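Local structure of 3-hydroxyacyl-CoA dehydrogenase (Archaeoglobus fulgidus, 1ZEJ) at residues 210-223 with 275-287. The protein is probably an NAD-dependent dehydrogenase of the 3-hydroxyacyl-CoA dehydrogenase family, possibly acting on L-gulonate or 3-hydroxyacyl-CoA, and forms a homodimer. Sequence-based numbering, arbitrary orientation.
Sequences LLYTLFGPLGNLDY and AYEERVERLKKLL
Arg279, modelled in two conformers of which one is described here, reaches from helix 275-287 between the rings of Phe215 and Tyr223. Arg279 CB touches both, Tyr223 CE1 and Phe215 CZ each lying 3.8 Å away. Arg279 CG is 3.4 Å from Phe215 CZ, and Arg279 CD sits over one face of the Tyr223 ring in a CH-pi contact, 3.8 Å from the centroid. With CG anti to the backbone N (chi1 167°) and the chain extended as far as NE, the guanidinium is carried on past both rings; there NE is buried without a hydrogen-bond partner, Leu283 CD1 covers one face, and NH2 lies near Leu211 CD2 and donates a hydrogen bond to Asn132 O of the second subunit, an NAD-binding position by prediction. Tyr223 meets Tyr276 CD1 at its ring edge, and Tyr223 OH makes a weak 3.4 Å hydrogen bond to Ala275 O. Were Tyr223 an alanine, CD of Arg279 would probably lose the ring face beneath it, and Tyr276 and Ala275 O their partner. Farther along, Arg282, bent at chi3 (73°), gives a hydrogen bond from NH1 to Leu214 O (3.3 Å), approaching from above the carbonyl plane, while Leu214 CD2 lies over a face of the Arg282 guanidinium. Leu286 CD2 fits against Leu210 CG and Leu214 CG, and Leu283 CD2 touches Leu211 and Leu214. Segments 210-223 and 275-287, their N-to-C directions 144° apart and their axes 10.8 Å at closest approach, thus pack helix 275-290 on the kinked helix 197-224 in the all-helical C-terminal domain typical of 3-hydroxyacyl-CoA dehydrogenases.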
ATOM      1  N   LEU A 210       0.639  -3.252   5.930  1.00 26.18           N
ATOM      2  CA  LEU A 210       1.034  -3.012   7.307  1.00 28.75           C
ATOM      3  C   LEU A 210       2.232  -2.037   7.354  1.00 27.71           C
ATOM      4  O   LEU A 210       2.242  -1.124   8.136  1.00 26.57           O
ATOM      5  CB  LEU A 210       1.428  -4.317   7.980  1.00 28.22           C
ATOM      6  CG  LEU A 210       0.212  -5.074   8.594  1.00 33.72           C
ATOM      7  CD1 LEU A 210      -0.635  -5.658   7.580  1.00 34.88           C
ATOM      8  CD2 LEU A 210       0.684  -6.180   9.575  1.00 33.96           C
ATOM      9  N   LEU A 211       3.254  -2.304   6.552  1.00 27.71           N
ATOM     10  CA  LEU A 211       4.425  -1.427   6.514  1.00 28.47           C
ATOM     11  C   LEU A 211       4.084  -0.024   6.039  1.00 26.75           C
ATOM     12  O   LEU A 211       4.569   0.961   6.591  1.00 27.16           O
ATOM     13  CB  LEU A 211       5.504  -1.993   5.602  1.00 28.26           C
ATOM     14  CG  LEU A 211       6.111  -3.367   5.946  1.00 31.23           C
ATOM     15  CD1 LEU A 211       7.214  -3.656   5.002  1.00 30.45           C
ATOM     16  CD2 LEU A 211       6.625  -3.274   7.366  1.00 31.36           C
ATOM     17  N   TYR A 212       3.270   0.074   4.998  1.00 26.10           N
ATOM     18  CA  TYR A 212       2.940   1.363   4.439  1.00 26.85           C
ATOM     19  C   TYR A 212       1.969   2.122   5.359  1.00 27.24           C
ATOM     20  O   TYR A 212       2.001   3.343   5.419  1.00 27.39           O
ATOM     21  CB  TYR A 212       2.344   1.213   3.031  1.00 27.23           C
ATOM     22  CG  TYR A 212       3.359   0.877   1.942  1.00 28.71           C
ATOM     23  CD1 TYR A 212       4.655   0.498   2.228  1.00 29.62           C
ATOM     24  CD2 TYR A 212       2.959   0.859   0.609  1.00 30.40           C
ATOM     25  CE1 TYR A 212       5.557   0.122   1.186  1.00 29.96           C
ATOM     26  CE2 TYR A 212       3.814   0.487  -0.404  1.00 30.71           C
ATOM     27  CZ  TYR A 212       5.097   0.130  -0.136  1.00 30.73           C
ATOM     28  OH  TYR A 212       5.895  -0.160  -1.214  1.00 29.84           O
ATOM     29  N   THR A 213       1.148   1.395   6.121  1.00 26.95           N
ATOM     30  CA  THR A 213       0.292   2.019   7.128  1.00 26.47           C
ATOM     31  C   THR A 213       1.101   2.680   8.237  1.00 27.63           C
ATOM     32  O   THR A 213       0.860   3.824   8.587  1.00 27.32           O
ATOM     33  CB  THR A 213      -0.700   1.005   7.725  1.00 26.75           C
ATOM     34  OG1 THR A 213      -1.622   0.610   6.708  1.00 27.47           O
ATOM     35  CG2 THR A 213      -1.456   1.572   8.900  1.00 28.34           C
ATOM     36  N   LEU A 214       2.098   1.971   8.749  1.00 28.12           N
ATOM     37  CA  LEU A 214       2.833   2.422   9.925  1.00 28.00           C
ATOM     38  C   LEU A 214       3.967   3.349   9.551  1.00 28.70           C
ATOM     39  O   LEU A 214       4.261   4.302  10.284  1.00 29.00           O
ATOM     40  CB  LEU A 214       3.382   1.197  10.665  1.00 27.59           C
ATOM     41  CG  LEU A 214       2.341   0.327  11.357  1.00 27.72           C
ATOM     42  CD1 LEU A 214       3.113  -0.789  12.006  1.00 31.08           C
ATOM     43  CD2 LEU A 214       1.553   1.051  12.412  1.00 29.45           C
ATOM     44  N   PHE A 215       4.600   3.083   8.407  1.00 29.02           N
ATOM     45  CA  PHE A 215       5.819   3.853   8.034  1.00 29.03           C
ATOM     46  C   PHE A 215       5.745   4.635   6.744  1.00 28.98           C
ATOM     47  O   PHE A 215       6.543   5.538   6.541  1.00 29.45           O
ATOM     48  CB  PHE A 215       7.050   2.918   8.019  1.00 28.72           C
ATOM     49  CG  PHE A 215       7.161   2.060   9.231  1.00 27.10           C
ATOM     50  CD1 PHE A 215       7.592   2.599  10.444  1.00 32.79           C
ATOM     51  CD2 PHE A 215       6.792   0.721   9.184  1.00 31.22           C
ATOM     52  CE1 PHE A 215       7.649   1.815  11.580  1.00 31.96           C
ATOM     53  CE2 PHE A 215       6.857  -0.079  10.322  1.00 30.50           C
ATOM     54  CZ  PHE A 215       7.285   0.475  11.513  1.00 30.39           C
ATOM     55  N   GLY A 216       4.778   4.317   5.886  1.00 29.06           N
ATOM     56  CA  GLY A 216       4.734   4.818   4.528  1.00 29.31           C
ATOM     57  C   GLY A 216       5.817   4.115   3.690  1.00 29.02           C
ATOM     58  O   GLY A 216       6.755   3.522   4.230  1.00 29.13           O
ATOM     59  N   PRO A 217       5.700   4.190   2.374  1.00 28.50           N
ATOM     60  CA  PRO A 217       6.730   3.587   1.515  1.00 29.03           C
ATOM     61  C   PRO A 217       8.125   4.251   1.631  1.00 28.24           C
ATOM     62  O   PRO A 217       9.144   3.590   1.464  1.00 28.18           O
ATOM     63  CB  PRO A 217       6.137   3.760   0.109  1.00 29.48           C
ATOM     64  CG  PRO A 217       5.217   4.973   0.196  1.00 30.12           C
ATOM     65  CD  PRO A 217       4.631   4.849   1.595  1.00 29.93           C
ATOM     66  N   LEU A 218       8.180   5.538   1.893  1.00 28.54           N
ATOM     67  CA  LEU A 218       9.479   6.227   2.006  1.00 29.29           C
ATOM     68  C   LEU A 218      10.124   5.987   3.372  1.00 28.99           C
ATOM     69  O   LEU A 218      11.295   5.619   3.456  1.00 29.18           O
ATOM     70  CB  LEU A 218       9.334   7.723   1.699  1.00 30.48           C
ATOM     71  CG  LEU A 218       8.903   8.072   0.247  1.00 30.33           C
ATOM     72  CD1 LEU A 218       8.928   9.587   0.047  1.00 30.67           C
ATOM     73  CD2 LEU A 218       9.734   7.425  -0.810  1.00 29.55           C
ATOM     74  N   GLY A 219       9.355   6.162   4.445  1.00 28.89           N
ATOM     75  CA  GLY A 219       9.808   5.778   5.789  1.00 28.41           C
ATOM     76  C   GLY A 219      10.253   4.328   5.841  1.00 28.21           C
ATOM     77  O   GLY A 219      11.320   4.043   6.382  1.00 27.25           O
ATOM     78  N   ASN A 220       9.504   3.409   5.216  1.00 28.52           N
ATOM     79  CA  ASN A 220       9.925   2.000   5.151  1.00 30.00           C
ATOM     80  C   ASN A 220      11.333   1.822   4.493  1.00 30.62           C
ATOM     81  O   ASN A 220      12.181   1.070   4.993  1.00 29.42           O
ATOM     82  CB  ASN A 220       8.910   1.167   4.389  1.00 29.82           C
ATOM     83  CG  ASN A 220       9.230  -0.276   4.404  1.00 32.92           C
ATOM     84  OD1 ASN A 220       9.388  -0.845   5.481  1.00 31.23           O
ATOM     85  ND2 ASN A 220       9.392  -0.905   3.198  1.00 32.85           N
ATOM     86  N   LEU A 221      11.574   2.598   3.438  1.00 31.01           N
ATOM     87  CA  LEU A 221      12.848   2.651   2.724  1.00 31.66           C
ATOM     88  C   LEU A 221      14.004   2.963   3.637  1.00 30.78           C
ATOM     89  O   LEU A 221      15.050   2.300   3.543  1.00 30.01           O
ATOM     90  CB  LEU A 221      12.761   3.623   1.528  1.00 32.24           C
ATOM     91  CG  LEU A 221      13.750   3.503   0.374  1.00 33.56           C
ATOM     92  CD1 LEU A 221      13.730   2.094  -0.267  1.00 37.90           C
ATOM     93  CD2 LEU A 221      13.324   4.544  -0.622  1.00 36.02           C
ATOM     94  N   ASP A 222      13.817   3.888   4.587  1.00 30.25           N
ATOM     95  CA  ASP A 222      14.865   4.233   5.561  1.00 30.35           C
ATOM     96  C   ASP A 222      15.333   3.027   6.387  1.00 30.47           C
ATOM     97  O   ASP A 222      16.490   2.921   6.736  1.00 29.78           O
ATOM     98  CB  ASP A 222      14.395   5.348   6.521  1.00 29.48           C
ATOM     99  CG  ASP A 222      14.507   6.753   5.906  1.00 29.55           C
ATOM    100  OD1 ASP A 222      15.292   6.928   4.944  1.00 31.06           O
ATOM    101  OD2 ASP A 222      13.838   7.684   6.406  1.00 26.21           O
ATOM    102  N   TYR A 223      14.394   2.169   6.744  1.00 31.54           N
ATOM    103  CA  TYR A 223      14.671   0.948   7.487  1.00 31.73           C
ATOM    104  C   TYR A 223      15.301  -0.117   6.604  1.00 32.63           C
ATOM    105  O   TYR A 223      16.176  -0.848   7.062  1.00 32.84           O
ATOM    106  CB  TYR A 223      13.371   0.386   8.032  1.00 32.72           C
ATOM    107  CG  TYR A 223      12.880   1.117   9.212  1.00 33.19           C
ATOM    108  CD1 TYR A 223      13.395   0.851  10.462  1.00 34.04           C
ATOM    109  CD2 TYR A 223      11.952   2.122   9.087  1.00 34.10           C
ATOM    110  CE1 TYR A 223      12.951   1.514  11.563  1.00 32.52           C
ATOM    111  CE2 TYR A 223      11.523   2.807  10.188  1.00 35.22           C
ATOM    112  CZ  TYR A 223      12.051   2.457  11.435  1.00 32.86           C
ATOM    113  OH  TYR A 223      11.638   3.139  12.528  1.00 39.04           O
ATOM    114  N   ALA A 275      14.992   3.148  17.069  1.00 34.55           N
ATOM    115  CA  ALA A 275      14.102   3.086  15.903  1.00 34.16           C
ATOM    116  C   ALA A 275      13.748   1.660  15.482  1.00 33.92           C
ATOM    117  O   ALA A 275      12.583   1.351  15.244  1.00 33.39           O
ATOM    118  CB  ALA A 275      14.735   3.826  14.749  1.00 34.36           C
ATOM    119  N   TYR A 276      14.750   0.782  15.389  1.00 34.47           N
ATOM    120  CA  TYR A 276      14.507  -0.599  14.954  1.00 34.80           C
ATOM    121  C   TYR A 276      13.609  -1.318  15.967  1.00 34.26           C
ATOM    122  O   TYR A 276      12.652  -2.000  15.605  1.00 34.14           O
ATOM    123  CB  TYR A 276      15.821  -1.383  14.806  1.00 36.59           C
ATOM    124  CG  TYR A 276      16.701  -0.932  13.663  1.00 38.01           C
ATOM    125  CD1 TYR A 276      16.242  -0.972  12.334  1.00 40.19           C
ATOM    126  CD2 TYR A 276      18.006  -0.513  13.900  1.00 38.83           C
ATOM    127  CE1 TYR A 276      17.064  -0.564  11.288  1.00 39.81           C
ATOM    128  CE2 TYR A 276      18.822  -0.104  12.870  1.00 39.70           C
ATOM    129  CZ  TYR A 276      18.355  -0.135  11.579  1.00 40.01           C
ATOM    130  OH  TYR A 276      19.198   0.276  10.586  1.00 41.51           O
ATOM    131  N   GLU A 277      13.918  -1.150  17.243  1.00 32.79           N
ATOM    132  CA  GLU A 277      13.140  -1.784  18.294  1.00 32.32           C
ATOM    133  C   GLU A 277      11.694  -1.287  18.271  1.00 31.23           C
ATOM    134  O   GLU A 277      10.763  -2.086  18.391  1.00 28.93           O
ATOM    135  CB  GLU A 277      13.776  -1.499  19.661  1.00 32.89           C
ATOM    136  CG  GLU A 277      15.153  -2.107  19.811  1.00 34.48           C
ATOM    137  N   GLU A 278      11.508   0.033  18.125  1.00 30.52           N
ATOM    138  CA  GLU A 278      10.161   0.607  18.040  1.00 31.02           C
ATOM    139  C   GLU A 278       9.385   0.142  16.803  1.00 29.34           C
ATOM    140  O   GLU A 278       8.191  -0.123  16.893  1.00 28.65           O
ATOM    141  CB  GLU A 278      10.189   2.137  18.124  1.00 30.83           C
ATOM    142  CG  GLU A 278      10.592   2.553  19.524  1.00 34.80           C
ATOM    143  CD  GLU A 278      10.838   4.032  19.718  1.00 34.31           C
ATOM    144  OE1 GLU A 278      10.362   4.836  18.897  1.00 41.03           O
ATOM    145  OE2 GLU A 278      11.484   4.375  20.737  1.00 37.27           O
ATOM    146  N   ARG A 279      10.046   0.067  15.647  1.00 28.69           N
ATOM    147  CA  ARG A 279       9.423  -0.540  14.469  1.00 27.79           C
ATOM    148  C   ARG A 279       8.797  -1.918  14.756  1.00 28.18           C
ATOM    149  O   ARG A 279       7.640  -2.163  14.417  1.00 26.70           O
ATOM    150  CB  ARG A 279      10.438  -0.667  13.333  0.50 28.14           C
ATOM    151  CG  ARG A 279       9.984  -1.558  12.176  0.50 27.35           C
ATOM    152  CD  ARG A 279      11.017  -1.662  11.086  0.50 27.39           C
ATOM    153  NE  ARG A 279      10.568  -2.494   9.955  0.50 26.34           N
ATOM    154  CZ  ARG A 279      10.607  -3.828   9.905  0.50 26.69           C
ATOM    155  NH1 ARG A 279      11.061  -4.551  10.927  0.50 22.30           N
ATOM    156  NH2 ARG A 279      10.170  -4.445   8.814  0.50 27.12           N
ATOM    157  N   VAL A 280       9.593  -2.825  15.307  1.00 28.32           N
ATOM    158  CA  VAL A 280       9.118  -4.182  15.616  1.00 29.93           C
ATOM    159  C   VAL A 280       7.951  -4.172  16.635  1.00 29.66           C
ATOM    160  O   VAL A 280       6.964  -4.884  16.441  1.00 28.02           O
ATOM    161  CB  VAL A 280      10.279  -5.088  16.099  1.00 31.08           C
ATOM    162  CG1 VAL A 280       9.795  -6.507  16.465  1.00 33.15           C
ATOM    163  CG2 VAL A 280      11.354  -5.194  15.025  1.00 30.77           C
ATOM    164  N   GLU A 281       8.066  -3.349  17.686  1.00 30.11           N
ATOM    165  CA  GLU A 281       6.992  -3.194  18.682  1.00 31.20           C
ATOM    166  C   GLU A 281       5.684  -2.760  18.014  1.00 29.93           C
ATOM    167  O   GLU A 281       4.611  -3.333  18.260  1.00 29.58           O
ATOM    168  CB  GLU A 281       7.374  -2.167  19.783  1.00 30.88           C
ATOM    169  CG  GLU A 281       8.473  -2.645  20.701  1.00 34.03           C
ATOM    170  CD  GLU A 281       8.914  -1.603  21.760  1.00 34.60           C
ATOM    171  OE1 GLU A 281       8.498  -0.413  21.684  1.00 39.86           O
ATOM    172  OE2 GLU A 281       9.677  -1.995  22.683  1.00 37.74           O
ATOM    173  N   ARG A 282       5.763  -1.768  17.148  1.00 30.03           N
ATOM    174  CA  ARG A 282       4.547  -1.284  16.464  1.00 30.60           C
ATOM    175  C   ARG A 282       3.955  -2.322  15.523  1.00 29.67           C
ATOM    176  O   ARG A 282       2.741  -2.486  15.457  1.00 28.24           O
ATOM    177  CB  ARG A 282       4.840   0.005  15.704  1.00 31.62           C
ATOM    178  CG  ARG A 282       5.190   1.171  16.597  1.00 34.32           C
ATOM    179  CD  ARG A 282       5.484   2.358  15.731  1.00 40.20           C
ATOM    180  NE  ARG A 282       4.254   2.909  15.136  1.00 42.96           N
ATOM    181  CZ  ARG A 282       4.213   3.631  14.013  1.00 45.18           C
ATOM    182  NH1 ARG A 282       5.336   3.897  13.338  1.00 47.31           N
ATOM    183  NH2 ARG A 282       3.055   4.091  13.547  1.00 43.19           N
ATOM    184  N   LEU A 283       4.814  -3.043  14.788  1.00 28.86           N
ATOM    185  CA  LEU A 283       4.324  -4.092  13.903  1.00 27.73           C
ATOM    186  C   LEU A 283       3.691  -5.237  14.731  1.00 27.66           C
ATOM    187  O   LEU A 283       2.649  -5.766  14.370  1.00 26.58           O
ATOM    188  CB  LEU A 283       5.476  -4.652  13.031  1.00 29.00           C
ATOM    189  CG  LEU A 283       5.980  -3.736  11.903  1.00 26.69           C
ATOM    190  CD1 LEU A 283       7.381  -4.097  11.436  1.00 29.24           C
ATOM    191  CD2 LEU A 283       5.034  -3.848  10.756  1.00 28.44           C
ATOM    192  N   LYS A 284       4.317  -5.626  15.842  1.00 27.79           N
ATOM    193  CA  LYS A 284       3.753  -6.709  16.649  1.00 28.16           C
ATOM    194  C   LYS A 284       2.348  -6.321  17.159  1.00 27.87           C
ATOM    195  O   LYS A 284       1.457  -7.165  17.237  1.00 27.31           O
ATOM    196  CB  LYS A 284       4.659  -7.054  17.812  1.00 29.01           C
ATOM    197  CG  LYS A 284       5.953  -7.769  17.412  1.00 29.26           C
ATOM    198  CD  LYS A 284       6.920  -7.869  18.614  1.00 30.63           C
ATOM    199  CE  LYS A 284       6.576  -9.040  19.483  1.00 35.03           C
ATOM    200  NZ  LYS A 284       7.529  -9.274  20.639  1.00 36.44           N
ATOM    201  N   LYS A 285       2.193  -5.057  17.537  1.00 27.37           N
ATOM    202  CA  LYS A 285       0.931  -4.565  18.069  1.00 28.75           C
ATOM    203  C   LYS A 285      -0.143  -4.592  17.006  1.00 27.38           C
ATOM    204  O   LYS A 285      -1.266  -5.041  17.253  1.00 24.95           O
ATOM    205  CB  LYS A 285       1.107  -3.151  18.609  1.00 28.65           C
ATOM    206  CG  LYS A 285       1.965  -3.087  19.868  1.00 33.14           C
ATOM    207  CD  LYS A 285       2.512  -1.630  20.102  1.00 34.65           C
ATOM    208  CE  LYS A 285       1.420  -0.569  20.181  1.00 38.87           C
ATOM    209  NZ  LYS A 285       1.875   0.883  19.929  1.00 40.59           N
ATOM    210  N   LEU A 286       0.223  -4.156  15.799  1.00 27.25           N
ATOM    211  CA  LEU A 286      -0.720  -4.167  14.673  1.00 27.81           C
ATOM    212  C   LEU A 286      -1.097  -5.567  14.244  1.00 27.66           C
ATOM    213  O   LEU A 286      -2.258  -5.836  14.021  1.00 28.69           O
ATOM    214  CB  LEU A 286      -0.159  -3.379  13.490  1.00 28.11           C
ATOM    215  CG  LEU A 286      -1.034  -3.307  12.227  1.00 29.04           C
ATOM    216  CD1 LEU A 286      -2.359  -2.683  12.539  1.00 28.37           C
ATOM    217  CD2 LEU A 286      -0.313  -2.485  11.181  1.00 29.04           C
ATOM    218  N   LEU A 287      -0.114  -6.466  14.141  1.00 27.85           N
ATOM    219  CA  LEU A 287      -0.385  -7.891  13.888  1.00 27.47           C
ATOM    220  C   LEU A 287      -1.350  -8.519  14.888  1.00 29.07           C
ATOM    221  O   LEU A 287      -2.286  -9.206  14.480  1.00 29.31           O
ATOM    222  CB  LEU A 287       0.917  -8.684  13.861  1.00 27.42           C
ATOM    223  CG  LEU A 287       1.835  -8.370  12.686  1.00 25.81           C
ATOM    224  CD1 LEU A 287       3.203  -8.987  12.929  1.00 28.23           C
ATOM    225  CD2 LEU A 287       1.206  -8.880  11.422  1.00 28.75           C
TER